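Local coordinates for protein dihydropteridine reductase (Dictyostelium discoideum, PDB 3ORF) that catalyses the NADH- or NADPH-dependent reduction of quinonoid dihydropteridine to tetrahydropteridine, which in the form of tetrahydrobiopterin serves the aromatic amino acid hydroxylases, at residues F54-N59 and S63-D68; E72-V77 and A123-H128; E79-K84 and A131-Q136; F140-A145 and H167-L172. One frame throughout, in Å; residues are numbered along the deposited sequence.

Interaction 1: F54-N59 and S63-D68; sequences FRENPN and SFTIKD. With NAD (nicotinamide-adenine-dinucleotide), chain E.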
# COMPACT_ATOMS: atom_id res chain seq x y z
N PHE A 54 -20.12 6.28 4.55
CA PHE A 54 -20.73 5.44 5.63
C PHE A 54 -22.07 6.00 6.11
O PHE A 54 -22.91 5.27 6.62
CB PHE A 54 -19.78 5.14 6.81
CG PHE A 54 -18.50 4.44 6.40
CD1 PHE A 54 -17.25 4.92 6.80
CD2 PHE A 54 -18.53 3.31 5.56
CE1 PHE A 54 -16.05 4.27 6.38
CE2 PHE A 54 -17.32 2.68 5.13
CZ PHE A 54 -16.12 3.15 5.55
N ARG A 55 -22.26 7.29 5.91
CA ARG A 55 -23.50 7.97 6.26
C ARG A 55 -23.94 8.77 5.00
O ARG A 55 -23.13 9.00 4.06
CB ARG A 55 -23.29 8.82 7.52
CG ARG A 55 -22.44 10.04 7.32
CD ARG A 55 -21.64 10.45 8.58
NE ARG A 55 -20.68 11.52 8.24
CZ ARG A 55 -19.44 11.30 7.76
NH1 ARG A 55 -18.99 10.06 7.59
NH2 ARG A 55 -18.65 12.32 7.46
N GLU A 56 -25.22 9.15 4.96
CA GLU A 56 -25.81 9.80 3.80
C GLU A 56 -25.27 11.23 3.65
O GLU A 56 -24.84 11.85 4.66
CB GLU A 56 -27.37 9.87 3.96
CG GLU A 56 -28.11 8.53 4.30
CD GLU A 56 -28.23 7.51 3.11
OE1 GLU A 56 -29.14 6.65 3.16
OE2 GLU A 56 -27.40 7.55 2.14
N ASN A 57 -25.36 11.75 2.43
CA ASN A 57 -25.14 13.18 2.19
C ASN A 57 -26.41 13.70 1.57
O ASN A 57 -26.58 13.58 0.32
CB ASN A 57 -23.97 13.49 1.26
CG ASN A 57 -23.78 15.01 1.08
OD1 ASN A 57 -22.74 15.46 0.56
ND2 ASN A 57 -24.77 15.81 1.52
N PRO A 58 -27.31 14.26 2.41
CA PRO A 58 -28.67 14.55 1.92
C PRO A 58 -28.60 15.69 0.94
O PRO A 58 -29.46 15.82 0.14
CB PRO A 58 -29.45 14.95 3.20
CG PRO A 58 -28.38 15.43 4.18
CD PRO A 58 -27.09 14.73 3.80
N ASN A 59 -27.54 16.48 0.97
CA ASN A 59 -27.36 17.55 -0.02
C ASN A 59 -27.11 17.03 -1.44
O ASN A 59 -27.37 17.70 -2.42
CB ASN A 59 -26.26 18.49 0.47
CG ASN A 59 -26.06 19.71 -0.45
OD1 ASN A 59 -24.96 19.94 -0.97
ND2 ASN A 59 -27.13 20.50 -0.64
N SER A 63 -27.65 9.66 -2.84
CA SER A 63 -26.71 9.34 -1.76
C SER A 63 -26.82 7.86 -1.38
O SER A 63 -27.93 7.37 -1.16
CB SER A 63 -26.91 10.27 -0.55
OG SER A 63 -26.25 9.79 0.61
N PHE A 64 -25.68 7.18 -1.28
CA PHE A 64 -25.65 5.77 -0.94
C PHE A 64 -24.77 5.53 0.27
O PHE A 64 -23.76 6.22 0.48
CB PHE A 64 -25.15 4.90 -2.11
CG PHE A 64 -26.06 4.94 -3.31
CD1 PHE A 64 -25.83 5.85 -4.34
CD2 PHE A 64 -27.16 4.10 -3.40
CE1 PHE A 64 -26.66 5.93 -5.43
CE2 PHE A 64 -28.01 4.16 -4.51
CZ PHE A 64 -27.76 5.09 -5.53
N THR A 65 -25.13 4.52 1.03
CA THR A 65 -24.49 4.19 2.25
C THR A 65 -23.87 2.83 2.03
O THR A 65 -24.48 1.96 1.34
CB THR A 65 -25.55 4.20 3.35
OG1 THR A 65 -25.11 5.04 4.39
CG2 THR A 65 -25.97 2.78 3.86
N ILE A 66 -22.65 2.62 2.58
CA ILE A 66 -22.02 1.29 2.56
C ILE A 66 -21.67 0.93 3.97
O ILE A 66 -21.38 1.82 4.74
CB ILE A 66 -20.81 1.24 1.61
CG1 ILE A 66 -19.90 2.46 1.82
CG2 ILE A 66 -21.30 1.18 0.15
CD1 ILE A 66 -18.55 2.24 1.14
N LYS A 67 -21.79 -0.35 4.35
CA LYS A 67 -21.60 -0.75 5.74
C LYS A 67 -20.12 -0.95 5.87
O LYS A 67 -19.59 -0.80 6.95
CB LYS A 67 -22.34 -2.04 6.21
CG LYS A 67 -23.80 -2.34 5.72
CD LYS A 67 -24.96 -1.75 6.63
CE LYS A 67 -25.17 -2.47 7.99
NZ LYS A 67 -25.84 -1.55 8.99
N ASP A 68 -19.46 -1.28 4.75
CA ASP A 68 -17.99 -1.41 4.71
C ASP A 68 -17.44 -1.19 3.32
O ASP A 68 -18.18 -0.87 2.39
CB ASP A 68 -17.56 -2.78 5.24
CG ASP A 68 -18.20 -3.92 4.49
OD1 ASP A 68 -18.97 -4.71 5.11
OD2 ASP A 68 -17.96 -4.05 3.28
PA NAD E . -13.04 13.47 6.59
O1A NAD E . -12.70 12.56 7.72
O2A NAD E . -13.98 14.62 6.79
O5B NAD E . -13.81 12.55 5.48
C5B NAD E . -13.44 11.32 4.97
C4B NAD E . -14.74 10.63 4.54
O4B NAD E . -14.35 9.32 4.04
C3B NAD E . -15.61 10.35 5.80
O3B NAD E . -16.96 10.56 5.46
C2B NAD E . -15.52 8.85 6.00
O2B NAD E . -16.76 8.31 6.49
C1B NAD E . -15.30 8.38 4.55
N9A NAD E . -14.59 7.07 4.42
C8A NAD E . -13.55 6.66 5.19
N7A NAD E . -13.16 5.47 4.72
C5A NAD E . -13.96 5.10 3.68
C6A NAD E . -14.04 3.97 2.80
N6A NAD E . -13.23 2.89 2.97
N1A NAD E . -14.97 3.95 1.81
C2A NAD E . -15.82 4.96 1.68
N3A NAD E . -15.77 6.04 2.49
C4A NAD E . -14.88 6.13 3.50
O3 NAD E . -11.65 13.89 5.98
PN NAD E . -11.28 15.07 5.07
O1N NAD E . -10.67 16.05 6.01
O2N NAD E . -12.37 15.42 4.06
O5D NAD E . -10.05 14.50 4.17
C5D NAD E . -10.22 14.02 2.83
C4D NAD E . -8.93 13.35 2.33
O4D NAD E . -7.79 14.19 2.67
C3D NAD E . -8.59 11.97 2.90
O3D NAD E . -8.33 11.10 1.75
C2D NAD E . -7.29 12.18 3.70
O2D NAD E . -6.56 10.95 3.64
C1D NAD E . -6.67 13.24 2.76
N1N NAD E . -5.35 14.02 2.85
C2N NAD E . -5.15 15.24 3.64
C3N NAD E . -3.85 15.86 3.59
C7N NAD E . -3.48 17.16 4.36
O7N NAD E . -2.39 17.23 4.96
N7N NAD E . -4.38 18.16 4.24
C4N NAD E . -2.83 15.32 2.77
C5N NAD E . -3.06 14.17 1.99
C6N NAD E . -4.29 13.55 2.04

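Interaction 2: E72-V77 and A123-H128; sequences EEIKSV and AFASAH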
# COMPACT_ATOMS: atom_id res chain seq x y z
N GLU A 72 -18.48 -7.26 -1.05
CA GLU A 72 -19.93 -7.34 -1.31
C GLU A 72 -20.62 -6.00 -1.31
O GLU A 72 -21.43 -5.71 -2.22
CB GLU A 72 -20.66 -8.38 -0.41
CG GLU A 72 -21.36 -9.50 -1.25
CD GLU A 72 -20.41 -10.52 -1.95
OE1 GLU A 72 -19.38 -10.92 -1.33
OE2 GLU A 72 -20.68 -10.93 -3.12
N GLU A 73 -20.24 -5.19 -0.33
CA GLU A 73 -20.72 -3.81 -0.27
C GLU A 73 -20.43 -2.99 -1.48
O GLU A 73 -21.31 -2.26 -1.95
CB GLU A 73 -20.18 -3.11 0.99
CG GLU A 73 -20.98 -3.61 2.29
CD GLU A 73 -22.46 -3.13 2.39
OE1 GLU A 73 -22.75 -1.92 2.43
OE2 GLU A 73 -23.37 -3.98 2.45
N ILE A 74 -19.21 -3.12 -2.01
CA ILE A 74 -18.84 -2.42 -3.21
C ILE A 74 -19.60 -2.98 -4.43
O ILE A 74 -20.22 -2.21 -5.18
CB ILE A 74 -17.24 -2.34 -3.39
CG1 ILE A 74 -16.60 -1.66 -2.18
CG2 ILE A 74 -16.86 -1.65 -4.69
CD1 ILE A 74 -17.15 -0.24 -1.91
N LYS A 75 -19.60 -4.29 -4.64
CA LYS A 75 -20.48 -4.82 -5.71
C LYS A 75 -21.92 -4.27 -5.64
O LYS A 75 -22.48 -3.94 -6.69
CB LYS A 75 -20.51 -6.36 -5.80
CG LYS A 75 -19.40 -7.00 -6.67
CD LYS A 75 -19.79 -8.36 -7.20
CE LYS A 75 -19.97 -9.48 -6.12
NZ LYS A 75 -20.70 -10.69 -6.70
N SER A 76 -22.49 -4.11 -4.42
CA SER A 76 -23.94 -3.76 -4.33
C SER A 76 -24.22 -2.36 -4.74
O SER A 76 -25.16 -2.12 -5.49
CB SER A 76 -24.51 -3.97 -2.93
OG SER A 76 -24.28 -5.33 -2.60
N VAL A 77 -23.39 -1.43 -4.25
CA VAL A 77 -23.59 -0.05 -4.53
C VAL A 77 -23.37 0.22 -6.04
O VAL A 77 -24.15 0.98 -6.68
CB VAL A 77 -22.76 0.85 -3.54
CG1 VAL A 77 -21.32 1.01 -4.02
CG2 VAL A 77 -23.37 2.15 -3.43
N ALA A 123 -9.34 3.46 -1.99
CA ALA A 123 -8.65 3.63 -3.25
C ALA A 123 -8.89 2.40 -4.16
O ALA A 123 -9.03 2.53 -5.34
CB ALA A 123 -7.22 3.77 -3.03
N PHE A 124 -8.84 1.21 -3.59
CA PHE A 124 -9.09 0.02 -4.35
C PHE A 124 -10.53 0.00 -4.82
O PHE A 124 -10.79 -0.26 -6.00
CB PHE A 124 -8.75 -1.24 -3.53
CG PHE A 124 -7.29 -1.62 -3.61
CD1 PHE A 124 -6.62 -2.09 -2.48
CD2 PHE A 124 -6.58 -1.50 -4.84
CE1 PHE A 124 -5.25 -2.46 -2.56
CE2 PHE A 124 -5.25 -1.85 -4.97
CZ PHE A 124 -4.55 -2.35 -3.83
N ALA A 125 -11.46 0.31 -3.92
CA ALA A 125 -12.90 0.37 -4.32
C ALA A 125 -13.16 1.35 -5.48
O ALA A 125 -13.88 1.02 -6.40
CB ALA A 125 -13.77 0.74 -3.12
N SER A 126 -12.53 2.54 -5.43
CA SER A 126 -12.57 3.51 -6.51
C SER A 126 -12.15 2.93 -7.80
O SER A 126 -12.80 3.17 -8.78
CB SER A 126 -11.65 4.69 -6.25
OG SER A 126 -12.03 5.27 -5.01
N ALA A 127 -11.05 2.16 -7.83
CA ALA A 127 -10.63 1.54 -9.12
C ALA A 127 -11.80 0.74 -9.74
O ALA A 127 -12.23 0.95 -10.91
CB ALA A 127 -9.39 0.70 -8.93
N HIS A 128 -12.36 -0.15 -8.95
CA HIS A 128 -13.54 -0.90 -9.43
C HIS A 128 -14.74 -0.03 -9.89
O HIS A 128 -15.33 -0.27 -10.92
CB HIS A 128 -13.99 -1.87 -8.33
CG HIS A 128 -15.17 -2.72 -8.74
ND1 HIS A 128 -15.02 -3.87 -9.47
CD2 HIS A 128 -16.51 -2.53 -8.59
CE1 HIS A 128 -16.22 -4.39 -9.73
NE2 HIS A 128 -17.14 -3.58 -9.22

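Interaction 3: E79-K84 and A131-Q136; sequences EKINSK and AKLLNQ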
# COMPACT_ATOMS: atom_id res chain seq x y z
N GLU A 79 -23.81 -2.19 -8.27
CA GLU A 79 -25.01 -2.84 -8.84
C GLU A 79 -26.26 -1.96 -8.72
O GLU A 79 -27.02 -1.89 -9.67
CB GLU A 79 -25.16 -4.30 -8.32
CG GLU A 79 -23.91 -5.21 -8.73
CD GLU A 79 -23.93 -6.66 -8.22
OE1 GLU A 79 -24.36 -6.97 -7.07
OE2 GLU A 79 -23.48 -7.51 -9.02
N LYS A 80 -26.39 -1.21 -7.61
CA LYS A 80 -27.50 -0.26 -7.40
C LYS A 80 -27.46 0.90 -8.35
O LYS A 80 -28.47 1.26 -8.91
CB LYS A 80 -27.52 0.30 -5.98
CG LYS A 80 -28.10 -0.59 -4.91
CD LYS A 80 -27.93 0.11 -3.55
CE LYS A 80 -28.20 -0.85 -2.38
NZ LYS A 80 -27.79 -0.22 -1.09
N ILE A 81 -26.30 1.52 -8.51
CA ILE A 81 -26.17 2.73 -9.32
C ILE A 81 -26.34 2.41 -10.82
O ILE A 81 -26.85 3.22 -11.63
CB ILE A 81 -24.77 3.34 -9.10
CG1 ILE A 81 -24.65 3.93 -7.68
CG2 ILE A 81 -24.48 4.37 -10.17
CD1 ILE A 81 -23.30 4.40 -7.31
N ASN A 82 -25.86 1.22 -11.16
CA ASN A 82 -25.92 0.64 -12.51
C ASN A 82 -27.39 0.41 -12.92
O ASN A 82 -27.86 0.99 -13.91
CB ASN A 82 -25.15 -0.70 -12.52
CG ASN A 82 -24.40 -0.94 -13.81
OD1 ASN A 82 -23.27 -0.46 -13.99
ND2 ASN A 82 -25.02 -1.70 -14.70
N SER A 83 -28.11 -0.41 -12.14
CA SER A 83 -29.56 -0.62 -12.33
C SER A 83 -30.42 0.67 -12.30
O SER A 83 -31.59 0.61 -12.54
CB SER A 83 -30.10 -1.64 -11.32
OG SER A 83 -30.45 -1.05 -10.06
N LYS A 84 -29.82 1.83 -12.00
CA LYS A 84 -30.49 3.14 -12.10
C LYS A 84 -30.08 3.85 -13.40
O LYS A 84 -30.43 5.00 -13.63
CB LYS A 84 -30.11 4.03 -10.90
CG LYS A 84 -30.97 3.81 -9.68
CD LYS A 84 -30.42 4.56 -8.49
CE LYS A 84 -31.51 5.31 -7.69
NZ LYS A 84 -32.70 4.49 -7.27
N ALA A 131 -13.78 1.67 -13.18
CA ALA A 131 -13.91 0.69 -14.27
C ALA A 131 -15.39 0.42 -14.64
O ALA A 131 -15.73 0.31 -15.82
CB ALA A 131 -13.23 -0.59 -13.91
N LYS A 132 -16.27 0.32 -13.65
CA LYS A 132 -17.68 -0.05 -13.98
C LYS A 132 -18.56 1.12 -14.41
O LYS A 132 -19.42 0.94 -15.26
CB LYS A 132 -18.39 -0.86 -12.85
CG LYS A 132 -17.90 -2.32 -12.65
CD LYS A 132 -17.99 -3.22 -13.89
CE LYS A 132 -17.83 -4.72 -13.55
NZ LYS A 132 -16.81 -5.46 -14.35
N LEU A 133 -18.36 2.32 -13.84
CA LEU A 133 -19.33 3.41 -14.02
C LEU A 133 -18.81 4.63 -14.80
O LEU A 133 -19.61 5.56 -15.13
CB LEU A 133 -19.82 3.90 -12.66
CG LEU A 133 -20.54 2.93 -11.71
CD1 LEU A 133 -21.00 3.60 -10.38
CD2 LEU A 133 -21.74 2.21 -12.39
N LEU A 134 -17.50 4.67 -15.07
CA LEU A 134 -16.96 5.87 -15.68
C LEU A 134 -17.32 5.88 -17.17
O LEU A 134 -17.31 4.84 -17.82
CB LEU A 134 -15.46 5.95 -15.46
CG LEU A 134 -14.85 7.35 -15.59
CD1 LEU A 134 -15.41 8.25 -14.48
CD2 LEU A 134 -13.29 7.31 -15.63
N ASN A 135 -17.70 7.04 -17.69
CA ASN A 135 -17.93 7.21 -19.13
C ASN A 135 -16.57 7.34 -19.81
O ASN A 135 -15.55 7.81 -19.20
CB ASN A 135 -18.65 8.50 -19.38
CG ASN A 135 -20.17 8.37 -19.27
OD1 ASN A 135 -20.76 7.34 -19.58
ND2 ASN A 135 -20.80 9.43 -18.75
N GLN A 136 -16.54 6.95 -21.07
CA GLN A 136 -15.36 7.14 -21.89
C GLN A 136 -15.03 8.63 -21.77
O GLN A 136 -15.96 9.44 -21.67
CB GLN A 136 -15.61 6.73 -23.37
CG GLN A 136 -16.08 5.23 -23.45
CD GLN A 136 -16.13 4.66 -24.88
OE1 GLN A 136 -16.78 5.21 -25.77
NE2 GLN A 136 -15.44 3.56 -25.08

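Interaction 4: F140-A145 and H167-L172; sequences FVLTGA and HIIKDL. With NAD (nicotinamide-adenine-dinucleotide), chain E.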
# COMPACT_ATOMS: atom_id res chain seq x y z
N PHE A 140 -10.98 10.73 -13.50
CA PHE A 140 -10.96 9.86 -12.36
C PHE A 140 -9.89 10.34 -11.37
O PHE A 140 -8.69 10.31 -11.67
CB PHE A 140 -10.61 8.46 -12.84
CG PHE A 140 -10.45 7.46 -11.75
CD1 PHE A 140 -11.53 6.65 -11.38
CD2 PHE A 140 -9.23 7.31 -11.12
CE1 PHE A 140 -11.35 5.68 -10.38
CE2 PHE A 140 -9.08 6.38 -10.13
CZ PHE A 140 -10.14 5.58 -9.75
N VAL A 141 -10.30 10.76 -10.18
CA VAL A 141 -9.32 11.34 -9.28
C VAL A 141 -9.26 10.70 -7.95
O VAL A 141 -10.27 10.66 -7.31
CB VAL A 141 -9.58 12.84 -9.08
CG1 VAL A 141 -8.56 13.47 -8.09
CG2 VAL A 141 -9.42 13.53 -10.45
N LEU A 142 -8.06 10.24 -7.50
CA LEU A 142 -7.89 9.82 -6.12
C LEU A 142 -7.14 10.89 -5.31
O LEU A 142 -6.23 11.55 -5.81
CB LEU A 142 -7.12 8.48 -6.05
CG LEU A 142 -7.68 7.29 -6.84
CD1 LEU A 142 -6.94 5.95 -6.55
CD2 LEU A 142 -9.15 7.17 -6.39
N THR A 143 -7.50 11.02 -4.03
CA THR A 143 -6.74 11.84 -3.05
C THR A 143 -5.53 11.05 -2.49
O THR A 143 -5.68 10.01 -1.79
CB THR A 143 -7.64 12.33 -1.93
OG1 THR A 143 -8.78 13.00 -2.54
CG2 THR A 143 -6.88 13.40 -1.13
N GLY A 144 -4.31 11.55 -2.81
CA GLY A 144 -3.10 10.88 -2.31
C GLY A 144 -2.58 11.69 -1.12
O GLY A 144 -3.38 12.30 -0.37
N ALA A 145 -1.25 11.79 -0.99
CA ALA A 145 -0.70 12.71 -0.00
C ALA A 145 0.62 13.23 -0.40
O ALA A 145 1.49 12.48 -0.74
CB ALA A 145 -0.64 12.09 1.42
N HIS A 167 0.39 4.56 -6.37
CA HIS A 167 0.75 3.51 -7.40
C HIS A 167 -0.54 3.12 -8.15
O HIS A 167 -0.51 2.88 -9.35
CB HIS A 167 1.38 2.34 -6.67
CG HIS A 167 1.88 1.25 -7.56
ND1 HIS A 167 3.21 1.16 -7.95
CD2 HIS A 167 1.24 0.17 -8.11
CE1 HIS A 167 3.36 0.09 -8.72
NE2 HIS A 167 2.18 -0.51 -8.85
N ILE A 168 -1.68 3.11 -7.47
CA ILE A 168 -2.94 2.73 -8.13
C ILE A 168 -3.35 3.74 -9.21
O ILE A 168 -3.68 3.42 -10.36
CB ILE A 168 -4.10 2.63 -7.09
CG1 ILE A 168 -3.90 1.41 -6.19
CG2 ILE A 168 -5.48 2.51 -7.80
CD1 ILE A 168 -4.75 1.51 -4.84
N ILE A 169 -3.26 5.01 -8.84
CA ILE A 169 -3.39 6.06 -9.77
C ILE A 169 -2.57 5.84 -11.03
O ILE A 169 -3.07 6.03 -12.17
CB ILE A 169 -2.94 7.40 -9.16
CG1 ILE A 169 -3.93 7.78 -8.05
CG2 ILE A 169 -2.86 8.45 -10.26
CD1 ILE A 169 -3.28 8.90 -7.05
N LYS A 170 -1.32 5.42 -10.86
CA LYS A 170 -0.49 5.25 -12.06
C LYS A 170 -0.91 4.02 -12.86
O LYS A 170 -0.91 4.08 -14.07
CB LYS A 170 1.02 5.23 -11.68
CG LYS A 170 1.59 6.64 -11.57
CD LYS A 170 2.71 6.78 -10.62
CE LYS A 170 3.13 8.28 -10.45
NZ LYS A 170 2.99 9.25 -11.71
N ASP A 171 -1.34 2.96 -12.20
CA ASP A 171 -1.75 1.74 -12.89
C ASP A 171 -3.04 2.05 -13.67
O ASP A 171 -3.21 1.54 -14.76
CB ASP A 171 -2.03 0.57 -11.89
CG ASP A 171 -0.76 -0.26 -11.56
OD1 ASP A 171 0.39 0.15 -11.93
OD2 ASP A 171 -0.91 -1.31 -10.85
N LEU A 172 -3.90 2.89 -13.13
CA LEU A 172 -5.17 3.24 -13.78
C LEU A 172 -5.00 4.21 -14.96
O LEU A 172 -5.93 4.38 -15.71
CB LEU A 172 -6.18 3.79 -12.76
CG LEU A 172 -6.60 2.80 -11.70
CD1 LEU A 172 -7.51 3.42 -10.68
CD2 LEU A 172 -7.33 1.59 -12.37
PA NAD E . -13.04 13.47 6.59
O1A NAD E . -12.70 12.56 7.72
O2A NAD E . -13.98 14.62 6.79
O5B NAD E . -13.81 12.55 5.48
C5B NAD E . -13.44 11.32 4.97
C4B NAD E . -14.74 10.63 4.54
O4B NAD E . -14.35 9.32 4.04
C3B NAD E . -15.61 10.35 5.80
O3B NAD E . -16.96 10.56 5.46
C2B NAD E . -15.52 8.85 6.00
O2B NAD E . -16.76 8.31 6.49
C1B NAD E . -15.30 8.38 4.55
N9A NAD E . -14.59 7.07 4.42
C8A NAD E . -13.55 6.66 5.19
N7A NAD E . -13.16 5.47 4.72
C5A NAD E . -13.96 5.10 3.68
C6A NAD E . -14.04 3.97 2.80
N6A NAD E . -13.23 2.89 2.97
N1A NAD E . -14.97 3.95 1.81
C2A NAD E . -15.82 4.96 1.68
N3A NAD E . -15.77 6.04 2.49
C4A NAD E . -14.88 6.13 3.50
O3 NAD E . -11.65 13.89 5.98
PN NAD E . -11.28 15.07 5.07
O1N NAD E . -10.67 16.05 6.01
O2N NAD E . -12.37 15.42 4.06
O5D NAD E . -10.05 14.50 4.17
C5D NAD E . -10.22 14.02 2.83
C4D NAD E . -8.93 13.35 2.33
O4D NAD E . -7.79 14.19 2.67
C3D NAD E . -8.59 11.97 2.90
O3D NAD E . -8.33 11.10 1.75
C2D NAD E . -7.29 12.18 3.70
O2D NAD E . -6.56 10.95 3.64
C1D NAD E . -6.67 13.24 2.76
N1N NAD E . -5.35 14.02 2.85
C2N NAD E . -5.15 15.24 3.64
C3N NAD E . -3.85 15.86 3.59
C7N NAD E . -3.48 17.16 4.36
O7N NAD E . -2.39 17.23 4.96
N7N NAD E . -4.38 18.16 4.24
C4N NAD E . -2.83 15.32 2.77
C5N NAD E . -3.06 14.17 1.99
C6N NAD E . -4.29 13.55 2.04

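Interaction 1: F54-N59 and S63-D68
S63 joins the two segments through its hydroxyl, which lies between E56 and N57. The backbone N of N57 donates to S63 OG (2.8 Å, 163°), and S63 OG in turn donates to E56 OE2 at 2.9 Å, meeting the anti side of the carboxylate 29° out of its plane. With OG anti to the backbone N (chi1 166°) the hydroxyl faces the loop, while a bend at chi2 folds the E56 chain back over the strand. Without the hydroxyl, as with an alanine here, N57 N would probably lose this acceptor and E56 OE2 its donor, leaving the carboxylate freer to swing. Further on, T65 OG1 gives F54 O a weak bond of 3.1 Å.

F54 sets a ring edge against a carbonyl, CD2 meeting I66 O in the ring plane at 3.3 Å. Its apolar contacts are CD2 with I66 CG1 (4.1 Å) and one face, tilted to the base, that covers the adenine, with CZ 3.5 Å from NAD C5A. I66 CD1 touches the same base at C2A (3.9 Å).

Charge enters with R55, whose NH1 donates to both ribose hydroxyls, O3B and O2B of NAD, at 3.0 Å each; D53 OD2 also bonds to the NAD. The loop after strand 48-53 thus holds the adenosine half twice, by packing on the base and by hydrogen bonds to the ribose hydroxyls, while the serine ties that loop to the edge strand.

Interaction 2: E72-V77 and A123-H128
I74 and A125 mark the point where the backbones of helices 71-82 and 108-133 come nearest each other in these segments, with CA atoms 6.7 Å apart, a close approach consistent with the small side chain of A125. I74 spreads its two branches over the neighbouring helix. The longer one, with CG1 anti to the carbonyl carbon (chi1 -58°), lies against A125: CD1 is 3.7 Å and CG1 3.8 Å from A125 CB. The shorter one turns to the next helical turn, where CG2 lies 4.0 Å from H128 CD2, approaching the imidazole obliquely. The side chains of I74 and H128 lie alongside, pointing opposite ways, and all three residues are buried. The contact is purely van der Waals in character.

Away from the I74 contact, polar groups of helix 71-82 pair within the helix. S76 OG donates to E72 O at 2.9 Å from above the carbonyl plane, while S76 N reaches the same oxygen from the opposite face, and K75 NZ pairs with E72 OE2 at 3.6 Å. E73 OE1 accepts from the backbone N of K67.

The second subunit closes the interface, with L109 of that chain packing on I74 and its F108 on H128, while S126 turns to the sheet residues F91 and L142. The arrangement is that of neighbouring helices on one face of a Rossmann-type sheet in a short-chain dehydrogenase/reductase, where helix 108-133 also belongs to the dimer-forming helical bundle characteristic of the family.

Interaction 3: E79-K84 and A131-Q136
I81, in the last turn of helix 71-82, packs against L133 in the last turn of helix 108-133. Its CG2 branch, anti to the backbone N, does most of the touching: CG2 is 3.6 Å from L133 CD1 and 4.1 Å from L133 CD2, and I81 CD1 adds a second contact at 3.9 Å from L133 CD1. The two side chains are set crosswise, and both leucine methyls lie near I81 CG2. F64 and I86 also pack on I81.

At N82 the contact reaches the surface. The side-chain oxygen OD1 lies 3.5 Å from L133 CD2, a van der Waals touch between an amide and a methyl group, and the amide probably shields the outer flank of the leucine. N82 also touches K87, whose NZ donates to K132 O.

Next in the chain, S83 N bonds to E79 O at 3.1 Å, and S83 OG donates to K80 O at 3.3 Å, from well above the carbonyl plane.

Opposite, L133 is the last helical residue before the chain extends at L134. Its backbone is hydrogen-bonded to V88, and I78 packs on its side chain, while K132 meets S104 of the second subunit. The pair therefore joins the C-terminal ends of two helices that flank one face of the Rossmann-type sheet, just where helix 108-133 runs out and the chain turns toward strand 138-143 in the short-chain dehydrogenase/reductase fold.

Interaction 4: F140-A145 and H167-L172
F140 and L172 meet unusually closely for a ring and a methyl group: L172 CD1 lies 3.4 Å from F140 CE2 and 3.5 Å from CZ, approaching the ring obliquely. F140 extends there from the strand with CG anti to the backbone N (chi1 176°). Two residues on, L142 points at the same helix and fits against a pair of isoleucines. Its CB and CD1 each lie 3.8 Å from I169 CG1, and CD1 also meets I168 CG2 at 3.9 Å, the leucine set crosswise to I168 and lying alongside I169, the two pointing opposite ways. Cut back to an alanine, I169 would probably leave a gap beside L142 CB and CD1 and give the leucine side chain room to turn.

Strand 140-143 and helix 167-172 run nearly antiparallel (168°), their axes 9.3 Å apart at closest approach, as expected in the beta-alpha-beta crossover that carries the chain from strand 138-143 through helix 156-172 to the neighbouring parallel strand 184-190. The C-terminal end of strand 138-143 leads into the cofactor site: T143 CG2 touches NAD C1D at 3.9 Å, and A145 lies beside the nicotinamide ring and packs on Y158, the predicted proton acceptor.

T143 O accepts from K162 NZ, and A145 N donates to H166 NE2. On its outer side the helix faces the dimer partner, where T152 of the second subunit is hydrogen-bonded to D171 and H167.

How the interactions relate
Along the chain, interaction 1 closes first, interactions 2 and 3 then interleave, and interaction 4 follows. Interactions 2 and 3, centres 11 Å apart, share helices 71-82 and 108-133. The edge strand 62-65 of interaction 1 lies against helix 71-82, F64 packing on V77 and I81, while helix 108-133 reaches interaction 4 through S126 and A127, which touch F140, L142 and L172. A continuous packed layer thus runs across one face of the sheet. Interactions 1 and 4, centres 23 Å apart, do not touch, yet both meet NAD, at its adenosine and nicotinamide ends. Interactions 2, 3 and 4 also contact the second subunit, so the layer borders both cofactor site and dimer interface.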